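Local coordinates for uncharacterized protein (Staphylococcus aureus subsp. aureus Mu50, PDB 4QXZ) that is of unknown function but folds into a beta-barrel core resembling type VI secretion system proteins, with a two-helix pair attached, at residues A[25-30]-A[89-94]; A[46-51]-A[58-63]; A[84-89]-A[96-101]; A[119-124]-A[156-161]. All blocks are in the same frame, centred on the assembly; numbering follows the deposited sequence.

Interaction 1. Residues A[25-30]-A[89-94]; sequences KAVRFQ and TRPAND
Thr89 N donates a nearly straight hydrogen bond of 2.8 Å to Lys25 O, the one backbone bond between strand 25-30 and the loop 89-94, and beyond it the two segments draw slightly apart. The distance from Val27 CA to Pro91 CA is 5.9 Å. Side chains carry the contact from there. Val27 points its branches at the loop: CG1 rests 3.8 Å from Thr89 O, while CG2 meets the peptide link between Arg90 and Pro91, 3.8 Å from Pro91 N. With CG2 set between the backbone N and the carbonyl carbon, and CG1 beside the N (chi1 -71°), the two methyls fork over successive parts of the loop. Arg28 comes next and crosses Pro91 at about a right angle, its CD 3.9 Å from Pro91 CB. A bend at chi3 (68°) brings the edge of the guanidinium near Pro91 O, but NH1 stays 3.6 Å away, too far for a bond; the charge is met instead by a salt bridge from NH2 to Glu40. The loop closes on itself through a type I turn from Arg90 to Asn93, with Asn93 N bonded to Arg90 O at 3.1 Å. Lys25, Thr89 and Arg90 also pack against the second subunit. Val27 and Arg28, consecutive in sequence, both face Val87 of the adjoining strand, a classic beta bulge in a barrel strand, consistent with both turning toward the loop.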
loop_
_atom_site.group_PDB
_atom_site.type_symbol
_atom_site.label_atom_id
_atom_site.label_comp_id
_atom_site.label_asym_id
_atom_site.label_seq_id
_atom_site.Cartn_x
_atom_site.Cartn_y
_atom_site.Cartn_z
ATOM N N LYS A 25 -0.398 2.600 -1.118
ATOM C CA LYS A 25 0.399 3.481 -0.273
ATOM C C LYS A 25 0.037 4.946 -0.542
ATOM O O LYS A 25 0.087 5.424 -1.677
ATOM C CB LYS A 25 1.892 3.246 -0.488
ATOM C CG LYS A 25 2.787 3.969 0.520
ATOM C CD LYS A 25 4.224 4.111 0.016
ATOM C CE LYS A 25 5.084 4.865 1.014
ATOM N NZ LYS A 25 6.245 5.473 0.309
ATOM N N ALA A 26 -0.308 5.653 0.528
ATOM C CA ALA A 26 -0.732 7.041 0.441
ATOM C C ALA A 26 0.477 7.919 0.677
ATOM O O ALA A 26 1.034 7.900 1.763
ATOM C CB ALA A 26 -1.821 7.325 1.484
ATOM N N VAL A 27 0.861 8.705 -0.325
ATOM C CA VAL A 27 2.045 9.564 -0.224
ATOM C C VAL A 27 1.781 11.081 -0.130
ATOM O O VAL A 27 2.711 11.847 0.130
ATOM C CB VAL A 27 3.034 9.272 -1.362
ATOM C CG1 VAL A 27 3.671 7.914 -1.133
ATOM C CG2 VAL A 27 2.331 9.321 -2.710
ATOM N N ARG A 28 0.536 11.515 -0.336
ATOM C CA ARG A 28 0.153 12.903 -0.049
ATOM C C ARG A 28 -1.277 13.014 0.411
ATOM O O ARG A 28 -2.168 12.285 -0.053
ATOM C CB ARG A 28 0.347 13.816 -1.255
ATOM C CG ARG A 28 1.785 13.907 -1.725
ATOM C CD ARG A 28 1.889 14.750 -2.970
ATOM N NE ARG A 28 1.603 16.151 -2.708
ATOM C CZ ARG A 28 1.670 17.097 -3.634
ATOM N NH1 ARG A 28 2.000 16.792 -4.886
ATOM N NH2 ARG A 28 1.403 18.346 -3.307
ATOM N N PHE A 29 -1.499 13.961 1.311
ATOM C CA PHE A 29 -2.809 14.134 1.900
ATOM C C PHE A 29 -3.149 15.597 1.941
ATOM O O PHE A 29 -2.345 16.396 2.404
ATOM C CB PHE A 29 -2.826 13.569 3.307
ATOM C CG PHE A 29 -4.145 13.737 3.993
ATOM C CD1 PHE A 29 -5.269 13.063 3.527
ATOM C CD2 PHE A 29 -4.272 14.566 5.094
ATOM C CE1 PHE A 29 -6.500 13.226 4.143
ATOM C CE2 PHE A 29 -5.489 14.720 5.727
ATOM C CZ PHE A 29 -6.608 14.051 5.256
ATOM N N GLN A 30 -4.334 15.953 1.460
ATOM C CA GLN A 30 -4.774 17.341 1.488
ATOM C C GLN A 30 -6.239 17.437 1.867
ATOM O O GLN A 30 -7.022 16.507 1.595
ATOM C CB GLN A 30 -4.603 17.976 0.118
ATOM C CG GLN A 30 -3.215 17.873 -0.486
ATOM C CD GLN A 30 -3.165 18.410 -1.905
ATOM O OE1 GLN A 30 -4.134 18.292 -2.655
ATOM N NE2 GLN A 30 -2.033 19.012 -2.282
ATOM N N THR A 89 0.831 6.045 -4.279
ATOM C CA THR A 89 2.085 5.374 -4.715
ATOM C C THR A 89 3.218 6.324 -5.000
ATOM O O THR A 89 4.274 6.197 -4.421
ATOM C CB THR A 89 1.880 4.441 -5.900
ATOM O OG1 THR A 89 0.968 3.410 -5.557
ATOM C CG2 THR A 89 3.160 3.829 -6.275
ATOM N N ARG A 90 3.018 7.236 -5.927
ATOM C CA ARG A 90 4.055 8.187 -6.235
ATOM C C ARG A 90 3.551 9.617 -6.251
ATOM O O ARG A 90 2.512 9.892 -6.792
ATOM C CB ARG A 90 4.704 7.832 -7.556
ATOM C CG ARG A 90 5.328 6.438 -7.541
ATOM C CD ARG A 90 6.619 6.357 -8.342
ATOM N NE ARG A 90 7.319 5.066 -8.167
ATOM C CZ ARG A 90 6.947 3.907 -8.720
ATOM N NH1 ARG A 90 5.864 3.821 -9.493
ATOM N NH2 ARG A 90 7.660 2.808 -8.486
ATOM N N PRO A 91 4.293 10.543 -5.678
ATOM C CA PRO A 91 3.705 11.849 -5.431
ATOM C C PRO A 91 3.357 12.665 -6.638
ATOM O O PRO A 91 2.622 13.608 -6.487
ATOM C CB PRO A 91 4.743 12.563 -4.542
ATOM C CG PRO A 91 6.060 11.982 -4.952
ATOM C CD PRO A 91 5.734 10.538 -5.206
ATOM N N ALA A 92 3.901 12.364 -7.798
ATOM C CA ALA A 92 3.541 13.116 -9.020
ATOM C C ALA A 92 2.114 12.816 -9.508
ATOM O O ALA A 92 1.504 13.628 -10.214
ATOM C CB ALA A 92 4.552 12.842 -10.134
ATOM N N ASN A 93 1.585 11.660 -9.111
ATOM C CA ASN A 93 0.294 11.192 -9.583
ATOM C C ASN A 93 -0.869 12.112 -9.276
ATOM O O ASN A 93 -0.808 12.933 -8.347
ATOM C CB ASN A 93 -0.008 9.832 -8.984
ATOM C CG ASN A 93 0.890 8.750 -9.533
ATOM O OD1 ASN A 93 1.970 9.014 -10.078
ATOM N ND2 ASN A 93 0.445 7.515 -9.392
ATOM N N ASP A 94 -1.928 11.945 -10.071
ATOM C CA ASP A 94 -3.174 12.689 -9.910
ATOM C C ASP A 94 -3.957 12.207 -8.676
ATOM O O ASP A 94 -4.220 11.001 -8.519
ATOM C CB ASP A 94 -4.054 12.581 -11.165
ATOM C CG ASP A 94 -3.603 13.506 -12.274
ATOM O OD1 ASP A 94 -3.123 14.613 -11.958
ATOM O OD2 ASP A 94 -3.736 13.137 -13.458
#

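Interaction 2. Residues A[46-51]-A[58-63]; sequences GVIINK and WLLEIV
Asn50 lies flat against Trp58 at one end of this strand pair, its amide plane turned only 19° from the indole plane. CB sits 3.6 Å from the centroid of the six-membered ring of Trp58 and nearly over it, a CH-pi contact, and the amide continues across the same ring, with ND2 3.8 Å from CZ2 of Trp58. The stack depends on Asn50 CG standing anti to the backbone N (chi1 178°), which lays the amide along the ring. Ile48 approaches the indole obliquely, CG1 4.0 Å from Trp58 CE3, and on its other flank CB touches Leu60 CD1 at the same distance. Asn50, Trp58, Ile48 and Leu60 thus share one face of the sheet. Across the other face, Val47 CG1 meets Glu61 CB at 4.0 Å, the carboxylate of Glu61 leading away from the partner strand. At the end of the pair Lys51, bent at chi3 and chi4, lays its CD against Leu59 CB. Between the two layers runs a regular antiparallel register: Val47 pairs with Glu61 and Ile49 with Leu59 as hydrogen-bonded pairs, two bonds each, of 2.8 to 3.0 Å between backbone N and O. The alternating non-hydrogen-bonded pairs bring CA-H groups to carbonyl oxygens, as at Ile48 CA and Leu59 O, 3.2 Å apart. The hairpin is flanked by strand 23-32, bonded to 45-51, where Ile48 packs on Phe24, and by strand 111-121, where Trp58 reaches Ile120; Trp58 also meets Phe98 of strand 96-107 edge-to-face.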
loop_
_atom_site.group_PDB
_atom_site.type_symbol
_atom_site.label_atom_id
_atom_site.label_comp_id
_atom_site.label_asym_id
_atom_site.label_seq_id
_atom_site.Cartn_x
_atom_site.Cartn_y
_atom_site.Cartn_z
ATOM N N GLY A 46 1.308 6.362 5.412
ATOM C CA GLY A 46 -0.014 6.368 4.814
ATOM C C GLY A 46 -0.407 5.125 4.037
ATOM O O GLY A 46 0.279 4.708 3.080
ATOM N N VAL A 47 -1.551 4.560 4.412
ATOM C CA VAL A 47 -2.157 3.472 3.636
ATOM C C VAL A 47 -3.639 3.747 3.380
ATOM O O VAL A 47 -4.345 4.304 4.235
ATOM C CB VAL A 47 -1.992 2.090 4.348
ATOM C CG1 VAL A 47 -2.974 1.926 5.502
ATOM C CG2 VAL A 47 -2.175 0.961 3.360
ATOM N N ILE A 48 -4.127 3.328 2.221
ATOM C CA ILE A 48 -5.561 3.405 1.963
ATOM C C ILE A 48 -6.060 2.083 1.364
ATOM O O ILE A 48 -5.486 1.581 0.398
ATOM C CB ILE A 48 -5.902 4.639 1.087
ATOM C CG1 ILE A 48 -7.404 4.777 0.895
ATOM C CG2 ILE A 48 -5.207 4.595 -0.260
ATOM C CD1 ILE A 48 -7.816 6.117 0.305
ATOM N N ILE A 49 -7.115 1.518 1.948
ATOM C CA ILE A 49 -7.624 0.211 1.515
ATOM C C ILE A 49 -9.018 0.310 0.893
ATOM O O ILE A 49 -9.929 0.925 1.450
ATOM C CB ILE A 49 -7.740 -0.813 2.679
ATOM C CG1 ILE A 49 -6.664 -0.621 3.758
ATOM C CG2 ILE A 49 -7.656 -2.232 2.132
ATOM C CD1 ILE A 49 -6.987 -1.359 5.051
ATOM N N ASN A 50 -9.190 -0.324 -0.254
ATOM C CA ASN A 50 -10.505 -0.428 -0.865
ATOM C C ASN A 50 -11.297 -1.537 -0.180
ATOM O O ASN A 50 -11.027 -2.708 -0.415
ATOM C CB ASN A 50 -10.342 -0.722 -2.355
ATOM C CG ASN A 50 -11.666 -0.908 -3.076
ATOM O OD1 ASN A 50 -12.742 -0.963 -2.469
ATOM N ND2 ASN A 50 -11.584 -1.017 -4.391
ATOM N N LYS A 51 -12.242 -1.175 0.668
ATOM C CA LYS A 51 -13.098 -2.136 1.317
ATOM C C LYS A 51 -14.398 -2.470 0.620
ATOM O O LYS A 51 -15.437 -2.261 1.167
ATOM C CB LYS A 51 -13.454 -1.652 2.702
ATOM C CG LYS A 51 -12.258 -1.491 3.615
ATOM C CD LYS A 51 -12.663 -1.075 5.019
ATOM C CE LYS A 51 -13.354 -2.191 5.785
ATOM N NZ LYS A 51 -12.477 -3.359 6.142
ATOM N N TRP A 58 -13.745 3.098 1.518
ATOM C CA TRP A 58 -12.300 2.974 1.648
ATOM C C TRP A 58 -11.880 3.421 3.036
ATOM O O TRP A 58 -12.576 4.211 3.675
ATOM C CB TRP A 58 -11.577 3.843 0.624
ATOM C CG TRP A 58 -11.918 3.602 -0.786
ATOM C CD1 TRP A 58 -13.123 3.763 -1.374
ATOM C CD2 TRP A 58 -11.011 3.199 -1.822
ATOM N NE1 TRP A 58 -13.041 3.461 -2.715
ATOM C CE2 TRP A 58 -11.756 3.110 -3.017
ATOM C CE3 TRP A 58 -9.641 2.887 -1.852
ATOM C CZ2 TRP A 58 -11.179 2.734 -4.237
ATOM C CZ3 TRP A 58 -9.060 2.520 -3.067
ATOM C CH2 TRP A 58 -9.833 2.449 -4.245
ATOM N N LEU A 59 -10.732 2.923 3.491
ATOM C CA LEU A 59 -10.218 3.255 4.814
ATOM C C LEU A 59 -8.846 3.850 4.640
ATOM O O LEU A 59 -7.988 3.224 4.025
ATOM C CB LEU A 59 -10.136 2.001 5.678
ATOM C CG LEU A 59 -10.306 2.178 7.190
ATOM C CD1 LEU A 59 -11.613 2.885 7.542
ATOM C CD2 LEU A 59 -10.247 0.812 7.863
ATOM N N LEU A 60 -8.656 5.068 5.144
ATOM C CA LEU A 60 -7.372 5.761 5.037
ATOM C C LEU A 60 -6.796 5.849 6.428
ATOM O O LEU A 60 -7.478 6.305 7.348
ATOM C CB LEU A 60 -7.539 7.168 4.448
ATOM C CG LEU A 60 -6.328 8.139 4.508
ATOM C CD1 LEU A 60 -5.220 7.665 3.590
ATOM C CD2 LEU A 60 -6.701 9.584 4.176
ATOM N N GLU A 61 -5.559 5.383 6.582
ATOM C CA GLU A 61 -4.818 5.538 7.838
ATOM C C GLU A 61 -3.548 6.316 7.558
ATOM O O GLU A 61 -2.768 5.932 6.680
ATOM C CB GLU A 61 -4.477 4.186 8.461
ATOM C CG GLU A 61 -3.993 4.299 9.913
ATOM C CD GLU A 61 -3.814 2.952 10.630
ATOM O OE1 GLU A 61 -4.651 2.050 10.444
ATOM O OE2 GLU A 61 -2.833 2.803 11.403
ATOM N N ILE A 62 -3.357 7.416 8.284
ATOM C CA ILE A 62 -2.158 8.231 8.131
ATOM C C ILE A 62 -1.534 8.516 9.476
ATOM O O ILE A 62 -2.213 8.490 10.504
ATOM C CB ILE A 62 -2.449 9.592 7.451
ATOM C CG1 ILE A 62 -3.510 10.384 8.228
ATOM C CG2 ILE A 62 -2.899 9.388 6.023
ATOM C CD1 ILE A 62 -3.771 11.760 7.675
ATOM N N VAL A 63 -0.243 8.813 9.453
ATOM C CA VAL A 63 0.459 9.282 10.639
ATOM C C VAL A 63 1.003 10.674 10.364
ATOM O O VAL A 63 1.700 10.883 9.381
ATOM C CB VAL A 63 1.610 8.340 11.023
ATOM C CG1 VAL A 63 2.336 8.851 12.272
ATOM C CG2 VAL A 63 1.067 6.926 11.246
#

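Interaction 3. Residues A[84-89]-A[96-101]; sequences IRVVIT and ALFEST
Phe98 receives side chains from two residues of the facing strand. Ile84 CG1 packs on Phe98 CB at 3.6 Å, and Val86 CG2 reaches the ring at CD1, 3.8 Å away, the Val86 and Phe98 side chains crossing at about a right angle. Ile84 also extends CD1 to 3.5 Å from Ser100 OG, a reach made possible by CG1 lying between the backbone N and the carbonyl carbon (chi1 69°). On the reverse face Arg85 CD touches Leu97 CD2 at 3.5 Å; its chain folds at chi2 (-69°), so that NH1 turns back to make a weak hydrogen bond to Ile84 O. Four backbone bonds set this register, a reciprocal pair between Ile84 and Phe98 and another between Val86 and Ala96, the shortest being Ala96 N to Val86 O at 2.8 Å. Farther out, Arg85 NH2 forms a salt bridge with Asp83 and a hydrogen bond to Ser155 O, linking the strand to the end of helix 142-155. Phe98 also packs on Cys118 and Ile120, while Ile84 packs on Phe29. Such a largely buried antiparallel hairpin, the N-to-C directions of its two short segments 140° apart and well short of exactly antiparallel, is typical of the strongly twisted, curled sheet of a beta-barrel.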
loop_
_atom_site.group_PDB
_atom_site.type_symbol
_atom_site.label_atom_id
_atom_site.label_comp_id
_atom_site.label_asym_id
_atom_site.label_seq_id
_atom_site.Cartn_x
_atom_site.Cartn_y
_atom_site.Cartn_z
ATOM N N ILE A 84 -11.348 15.555 0.646
ATOM C CA ILE A 84 -9.921 15.253 0.693
ATOM C C ILE A 84 -9.366 14.783 -0.643
ATOM O O ILE A 84 -10.104 14.289 -1.511
ATOM C CB ILE A 84 -9.581 14.214 1.778
ATOM C CG1 ILE A 84 -10.112 12.829 1.426
ATOM C CG2 ILE A 84 -10.125 14.652 3.121
ATOM C CD1 ILE A 84 -9.641 11.733 2.381
ATOM N N ARG A 85 -8.061 14.990 -0.787
ATOM C CA ARG A 85 -7.304 14.572 -1.948
ATOM C C ARG A 85 -6.224 13.627 -1.453
ATOM O O ARG A 85 -5.503 13.943 -0.510
ATOM C CB ARG A 85 -6.642 15.771 -2.606
ATOM C CG ARG A 85 -7.586 16.894 -2.942
ATOM C CD ARG A 85 -8.538 16.513 -4.067
ATOM N NE ARG A 85 -9.593 17.506 -4.211
ATOM C CZ ARG A 85 -10.790 17.458 -3.633
ATOM N NH1 ARG A 85 -11.151 16.451 -2.842
ATOM N NH2 ARG A 85 -11.640 18.450 -3.849
ATOM N N VAL A 86 -6.124 12.465 -2.085
ATOM C CA VAL A 86 -5.128 11.455 -1.706
ATOM C C VAL A 86 -4.330 11.035 -2.957
ATOM O O VAL A 86 -4.915 10.594 -3.960
ATOM C CB VAL A 86 -5.801 10.219 -1.073
ATOM C CG1 VAL A 86 -4.751 9.276 -0.501
ATOM C CG2 VAL A 86 -6.812 10.631 -0.009
ATOM N N VAL A 87 -3.012 11.218 -2.899
ATOM C CA VAL A 87 -2.118 10.842 -3.995
ATOM C C VAL A 87 -1.537 9.483 -3.656
ATOM O O VAL A 87 -1.074 9.254 -2.524
ATOM C CB VAL A 87 -1.001 11.859 -4.169
ATOM C CG1 VAL A 87 -0.111 11.497 -5.340
ATOM C CG2 VAL A 87 -1.592 13.247 -4.365
ATOM N N ILE A 88 -1.530 8.620 -4.647
ATOM C CA ILE A 88 -1.245 7.225 -4.464
ATOM C C ILE A 88 0.068 6.771 -5.080
ATOM O O ILE A 88 0.394 7.127 -6.188
ATOM C CB ILE A 88 -2.389 6.402 -5.037
ATOM C CG1 ILE A 88 -3.643 6.634 -4.241
ATOM C CG2 ILE A 88 -2.063 4.939 -5.015
ATOM C CD1 ILE A 88 -4.866 6.066 -4.898
ATOM N N THR A 89 0.831 6.045 -4.279
ATOM C CA THR A 89 2.085 5.374 -4.715
ATOM C C THR A 89 3.218 6.324 -5.000
ATOM O O THR A 89 4.274 6.197 -4.421
ATOM C CB THR A 89 1.880 4.441 -5.900
ATOM O OG1 THR A 89 0.968 3.410 -5.557
ATOM C CG2 THR A 89 3.160 3.829 -6.275
ATOM N N ALA A 96 -6.695 11.131 -6.037
ATOM C CA ALA A 96 -8.048 10.622 -6.002
ATOM C C ALA A 96 -8.897 11.512 -5.078
ATOM O O ALA A 96 -8.393 12.158 -4.163
ATOM C CB ALA A 96 -8.066 9.179 -5.524
ATOM N N LEU A 97 -10.196 11.540 -5.332
ATOM C CA LEU A 97 -11.083 12.457 -4.647
ATOM C C LEU A 97 -11.975 11.649 -3.712
ATOM O O LEU A 97 -12.594 10.692 -4.151
ATOM C CB LEU A 97 -11.922 13.220 -5.665
ATOM C CG LEU A 97 -11.204 13.703 -6.941
ATOM C CD1 LEU A 97 -12.186 14.426 -7.845
ATOM C CD2 LEU A 97 -10.036 14.616 -6.621
ATOM N N PHE A 98 -12.011 12.014 -2.426
ATOM C CA PHE A 98 -12.898 11.365 -1.466
ATOM C C PHE A 98 -13.667 12.357 -0.617
ATOM O O PHE A 98 -13.235 13.487 -0.380
ATOM C CB PHE A 98 -12.129 10.481 -0.500
ATOM C CG PHE A 98 -11.338 9.402 -1.149
ATOM C CD1 PHE A 98 -10.079 9.664 -1.659
ATOM C CD2 PHE A 98 -11.829 8.114 -1.211
ATOM C CE1 PHE A 98 -9.340 8.670 -2.254
ATOM C CE2 PHE A 98 -11.092 7.112 -1.794
ATOM C CZ PHE A 98 -9.844 7.386 -2.314
ATOM N N GLU A 99 -14.808 11.892 -0.133
ATOM C CA GLU A 99 -15.548 12.584 0.900
ATOM C C GLU A 99 -15.413 11.701 2.127
ATOM O O GLU A 99 -15.715 10.498 2.058
ATOM C CB GLU A 99 -17.019 12.759 0.498
ATOM C CG GLU A 99 -17.855 13.547 1.509
ATOM C CD GLU A 99 -19.318 13.761 1.075
ATOM O OE1 GLU A 99 -19.671 13.243 -0.015
ATOM O OE2 GLU A 99 -20.117 14.431 1.801
ATOM N N SER A 100 -14.968 12.279 3.245
ATOM C CA SER A 100 -14.711 11.470 4.429
ATOM C C SER A 100 -15.009 12.120 5.775
ATOM O O SER A 100 -15.195 13.352 5.885
ATOM C CB SER A 100 -13.246 10.998 4.415
ATOM O OG SER A 100 -12.365 12.072 4.630
ATOM N N THR A 101 -15.033 11.255 6.796
ATOM C CA THR A 101 -15.136 11.658 8.204
ATOM C C THR A 101 -14.061 10.964 9.033
ATOM O O THR A 101 -13.649 9.828 8.723
ATOM C CB THR A 101 -16.502 11.271 8.797
ATOM O OG1 THR A 101 -16.734 9.889 8.539
ATOM C CG2 THR A 101 -17.634 12.073 8.155
#

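Interaction 4. Residues A[119-124]-A[156-161]; sequences HIYTLR and KPKLKD
Arg124 and Asp161 form a salt bridge that, with a cation-pi contact and some packing, holds segment 119-124 against the loop following helix 142-155. The two meet end-on: Arg124 NH1 donates to Asp161 OD1 at 2.8 Å and NH2 to OD2 at 2.7 Å, each oxygen using its syn lone pair. The guanidinium and carboxylate planes are 14° apart, so the two bonds hold both groups almost coplanar. In the cation-pi contact, Lys158 NZ stands over one face of the Tyr121 ring, 3.5 Å from its centroid, with CE behind it making a CH-pi contact. The bends of Lys158 at chi2 and chi4 (-70°) turn the ammonium onto the ring. Packing contacts complete the set. Leu159 lays its CD1 methyl over the centre of one guanidinium face, 3.4 Å from Arg124 CZ, and Leu123 crosses Lys156 at about a right angle, CD2 3.9 Å from Lys156 CD. Tyr121 OH is bound to Asp83, which also accepts a bond from Lys158 N, and Leu159 packs on helix 127-137. Two bonds in the guanidinium plane and a methyl on one face would restrict the rotation of Arg124; the pair sits at the surface, where water probably screens part of its charge.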
loop_
_atom_site.group_PDB
_atom_site.type_symbol
_atom_site.label_atom_id
_atom_site.label_comp_id
_atom_site.label_asym_id
_atom_site.label_seq_id
_atom_site.Cartn_x
_atom_site.Cartn_y
_atom_site.Cartn_z
ATOM N N HIS A 119 -15.342 7.667 1.005
ATOM C CA HIS A 119 -16.152 7.251 -0.133
ATOM C C HIS A 119 -15.629 7.987 -1.362
ATOM O O HIS A 119 -15.568 9.211 -1.378
ATOM C CB HIS A 119 -17.631 7.596 0.115
ATOM C CG HIS A 119 -18.107 7.240 1.497
ATOM N ND1 HIS A 119 -18.101 5.942 1.973
ATOM C CD2 HIS A 119 -18.583 8.009 2.508
ATOM C CE1 HIS A 119 -18.554 5.929 3.214
ATOM N NE2 HIS A 119 -18.856 7.168 3.561
ATOM N N ILE A 120 -15.240 7.245 -2.382
ATOM C CA ILE A 120 -14.578 7.844 -3.534
ATOM C C ILE A 120 -15.573 8.578 -4.418
ATOM O O ILE A 120 -16.764 8.273 -4.399
ATOM C CB ILE A 120 -13.845 6.774 -4.368
ATOM C CG1 ILE A 120 -12.632 7.385 -5.064
ATOM C CG2 ILE A 120 -14.789 6.104 -5.379
ATOM C CD1 ILE A 120 -11.757 6.347 -5.734
ATOM N N TYR A 121 -15.095 9.560 -5.181
ATOM C CA TYR A 121 -15.950 10.191 -6.198
ATOM C C TYR A 121 -15.170 10.689 -7.420
ATOM O O TYR A 121 -13.943 10.819 -7.383
ATOM C CB TYR A 121 -16.854 11.280 -5.590
ATOM C CG TYR A 121 -16.189 12.578 -5.227
ATOM C CD1 TYR A 121 -16.042 13.607 -6.159
ATOM C CD2 TYR A 121 -15.757 12.812 -3.925
ATOM C CE1 TYR A 121 -15.434 14.822 -5.807
ATOM C CE2 TYR A 121 -15.149 14.008 -3.563
ATOM C CZ TYR A 121 -14.987 15.023 -4.498
ATOM O OH TYR A 121 -14.360 16.214 -4.099
ATOM N N THR A 122 -15.894 10.905 -8.516
ATOM C CA THR A 122 -15.304 11.376 -9.754
ATOM C C THR A 122 -15.775 12.769 -9.970
ATOM O O THR A 122 -16.915 13.106 -9.656
ATOM C CB THR A 122 -15.779 10.592 -10.979
ATOM O OG1 THR A 122 -15.883 9.211 -10.655
ATOM C CG2 THR A 122 -14.802 10.762 -12.136
ATOM N N LEU A 123 -14.900 13.587 -10.532
ATOM C CA LEU A 123 -15.273 14.947 -10.806
ATOM C C LEU A 123 -16.390 14.947 -11.812
ATOM O O LEU A 123 -16.324 14.253 -12.827
ATOM C CB LEU A 123 -14.095 15.735 -11.369
ATOM C CG LEU A 123 -14.315 17.253 -11.312
ATOM C CD1 LEU A 123 -14.453 17.725 -9.867
ATOM C CD2 LEU A 123 -13.162 17.941 -12.048
ATOM N N ARG A 124 -17.421 15.717 -11.530
ATOM C CA ARG A 124 -18.525 15.838 -12.457
ATOM C C ARG A 124 -18.099 16.391 -13.808
ATOM O O ARG A 124 -17.087 17.080 -13.927
ATOM C CB ARG A 124 -19.583 16.756 -11.874
ATOM C CG ARG A 124 -19.068 18.145 -11.553
ATOM C CD ARG A 124 -19.849 18.749 -10.400
ATOM N NE ARG A 124 -20.944 19.600 -10.850
ATOM C CZ ARG A 124 -21.818 20.186 -10.030
ATOM N NH1 ARG A 124 -21.748 20.002 -8.710
ATOM N NH2 ARG A 124 -22.777 20.959 -10.533
ATOM N N LYS A 156 -10.433 21.799 -6.899
ATOM C CA LYS A 156 -11.767 21.244 -7.144
ATOM C C LYS A 156 -12.719 21.091 -5.998
ATOM O O LYS A 156 -13.227 20.029 -5.819
ATOM C CB LYS A 156 -11.581 19.912 -7.807
ATOM C CG LYS A 156 -10.830 20.030 -9.111
ATOM C CD LYS A 156 -10.217 18.720 -9.565
ATOM C CE LYS A 156 -9.101 18.905 -10.586
ATOM N NZ LYS A 156 -8.206 17.716 -10.670
ATOM N N PRO A 157 -12.979 22.133 -5.219
ATOM C CA PRO A 157 -13.897 21.948 -4.091
ATOM C C PRO A 157 -15.264 21.407 -4.537
ATOM O O PRO A 157 -15.669 21.614 -5.697
ATOM C CB PRO A 157 -14.032 23.361 -3.496
ATOM C CG PRO A 157 -13.561 24.300 -4.557
ATOM C CD PRO A 157 -12.579 23.538 -5.407
ATOM N N LYS A 158 -15.939 20.689 -3.640
ATOM C CA LYS A 158 -17.358 20.359 -3.829
ATOM C C LYS A 158 -18.115 21.648 -4.018
ATOM O O LYS A 158 -17.863 22.645 -3.327
ATOM C CB LYS A 158 -17.977 19.579 -2.651
ATOM C CG LYS A 158 -17.649 18.090 -2.659
ATOM C CD LYS A 158 -18.867 17.216 -2.367
ATOM C CE LYS A 158 -18.635 15.748 -2.743
ATOM N NZ LYS A 158 -18.554 15.530 -4.219
ATOM N N LEU A 159 -19.038 21.613 -4.967
ATOM C CA LEU A 159 -19.794 22.788 -5.335
ATOM C C LEU A 159 -20.993 22.971 -4.411
ATOM O O LEU A 159 -21.495 22.001 -3.821
ATOM C CB LEU A 159 -20.193 22.711 -6.810
ATOM C CG LEU A 159 -19.031 22.744 -7.813
ATOM C CD1 LEU A 159 -19.438 22.523 -9.256
ATOM C CD2 LEU A 159 -18.226 24.024 -7.703
ATOM N N LYS A 160 -21.401 24.232 -4.264
ATOM C CA LYS A 160 -22.508 24.629 -3.373
ATOM C C LYS A 160 -23.788 23.830 -3.653
ATOM O O LYS A 160 -24.535 23.521 -2.737
ATOM C CB LYS A 160 -22.781 26.133 -3.492
ATOM C CG LYS A 160 -23.262 26.787 -2.208
ATOM C CD LYS A 160 -23.161 28.310 -2.278
ATOM C CE LYS A 160 -21.770 28.793 -1.881
ATOM N NZ LYS A 160 -21.666 30.278 -1.988
ATOM N N ASP A 161 -24.012 23.449 -4.907
ATOM C CA ASP A 161 -25.206 22.671 -5.241
ATOM C C ASP A 161 -25.184 21.228 -4.720
ATOM O O ASP A 161 -26.124 20.467 -4.962
ATOM C CB ASP A 161 -25.494 22.697 -6.753
ATOM C CG ASP A 161 -24.388 22.083 -7.588
ATOM O OD1 ASP A 161 -23.363 21.627 -7.042
ATOM O OD2 ASP A 161 -24.541 22.077 -8.827
#

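How the interactions relate
From the N terminus, strand 23-32 opens interaction 1, whose long loop of 58 residues closes only at 89-94. Inside that loop, interaction 2 closes the short hairpin of strands 45-51 and 57-65. Interaction 3 begins before interaction 1 has closed, so these two cross along the chain, sharing Thr89, and its hairpin ends in strand 96-107. Interaction 4 follows in series, closing a mainly helical excursion that carries the helix pair 127-137 and 142-155. In space, backbone hydrogen bonds join Ala26 to Gly46, Val27 to Val87, and Leu97 to Tyr121, so each contact has at least one segment on the same curled sheet, and interaction 4 ties the helix pair back to it.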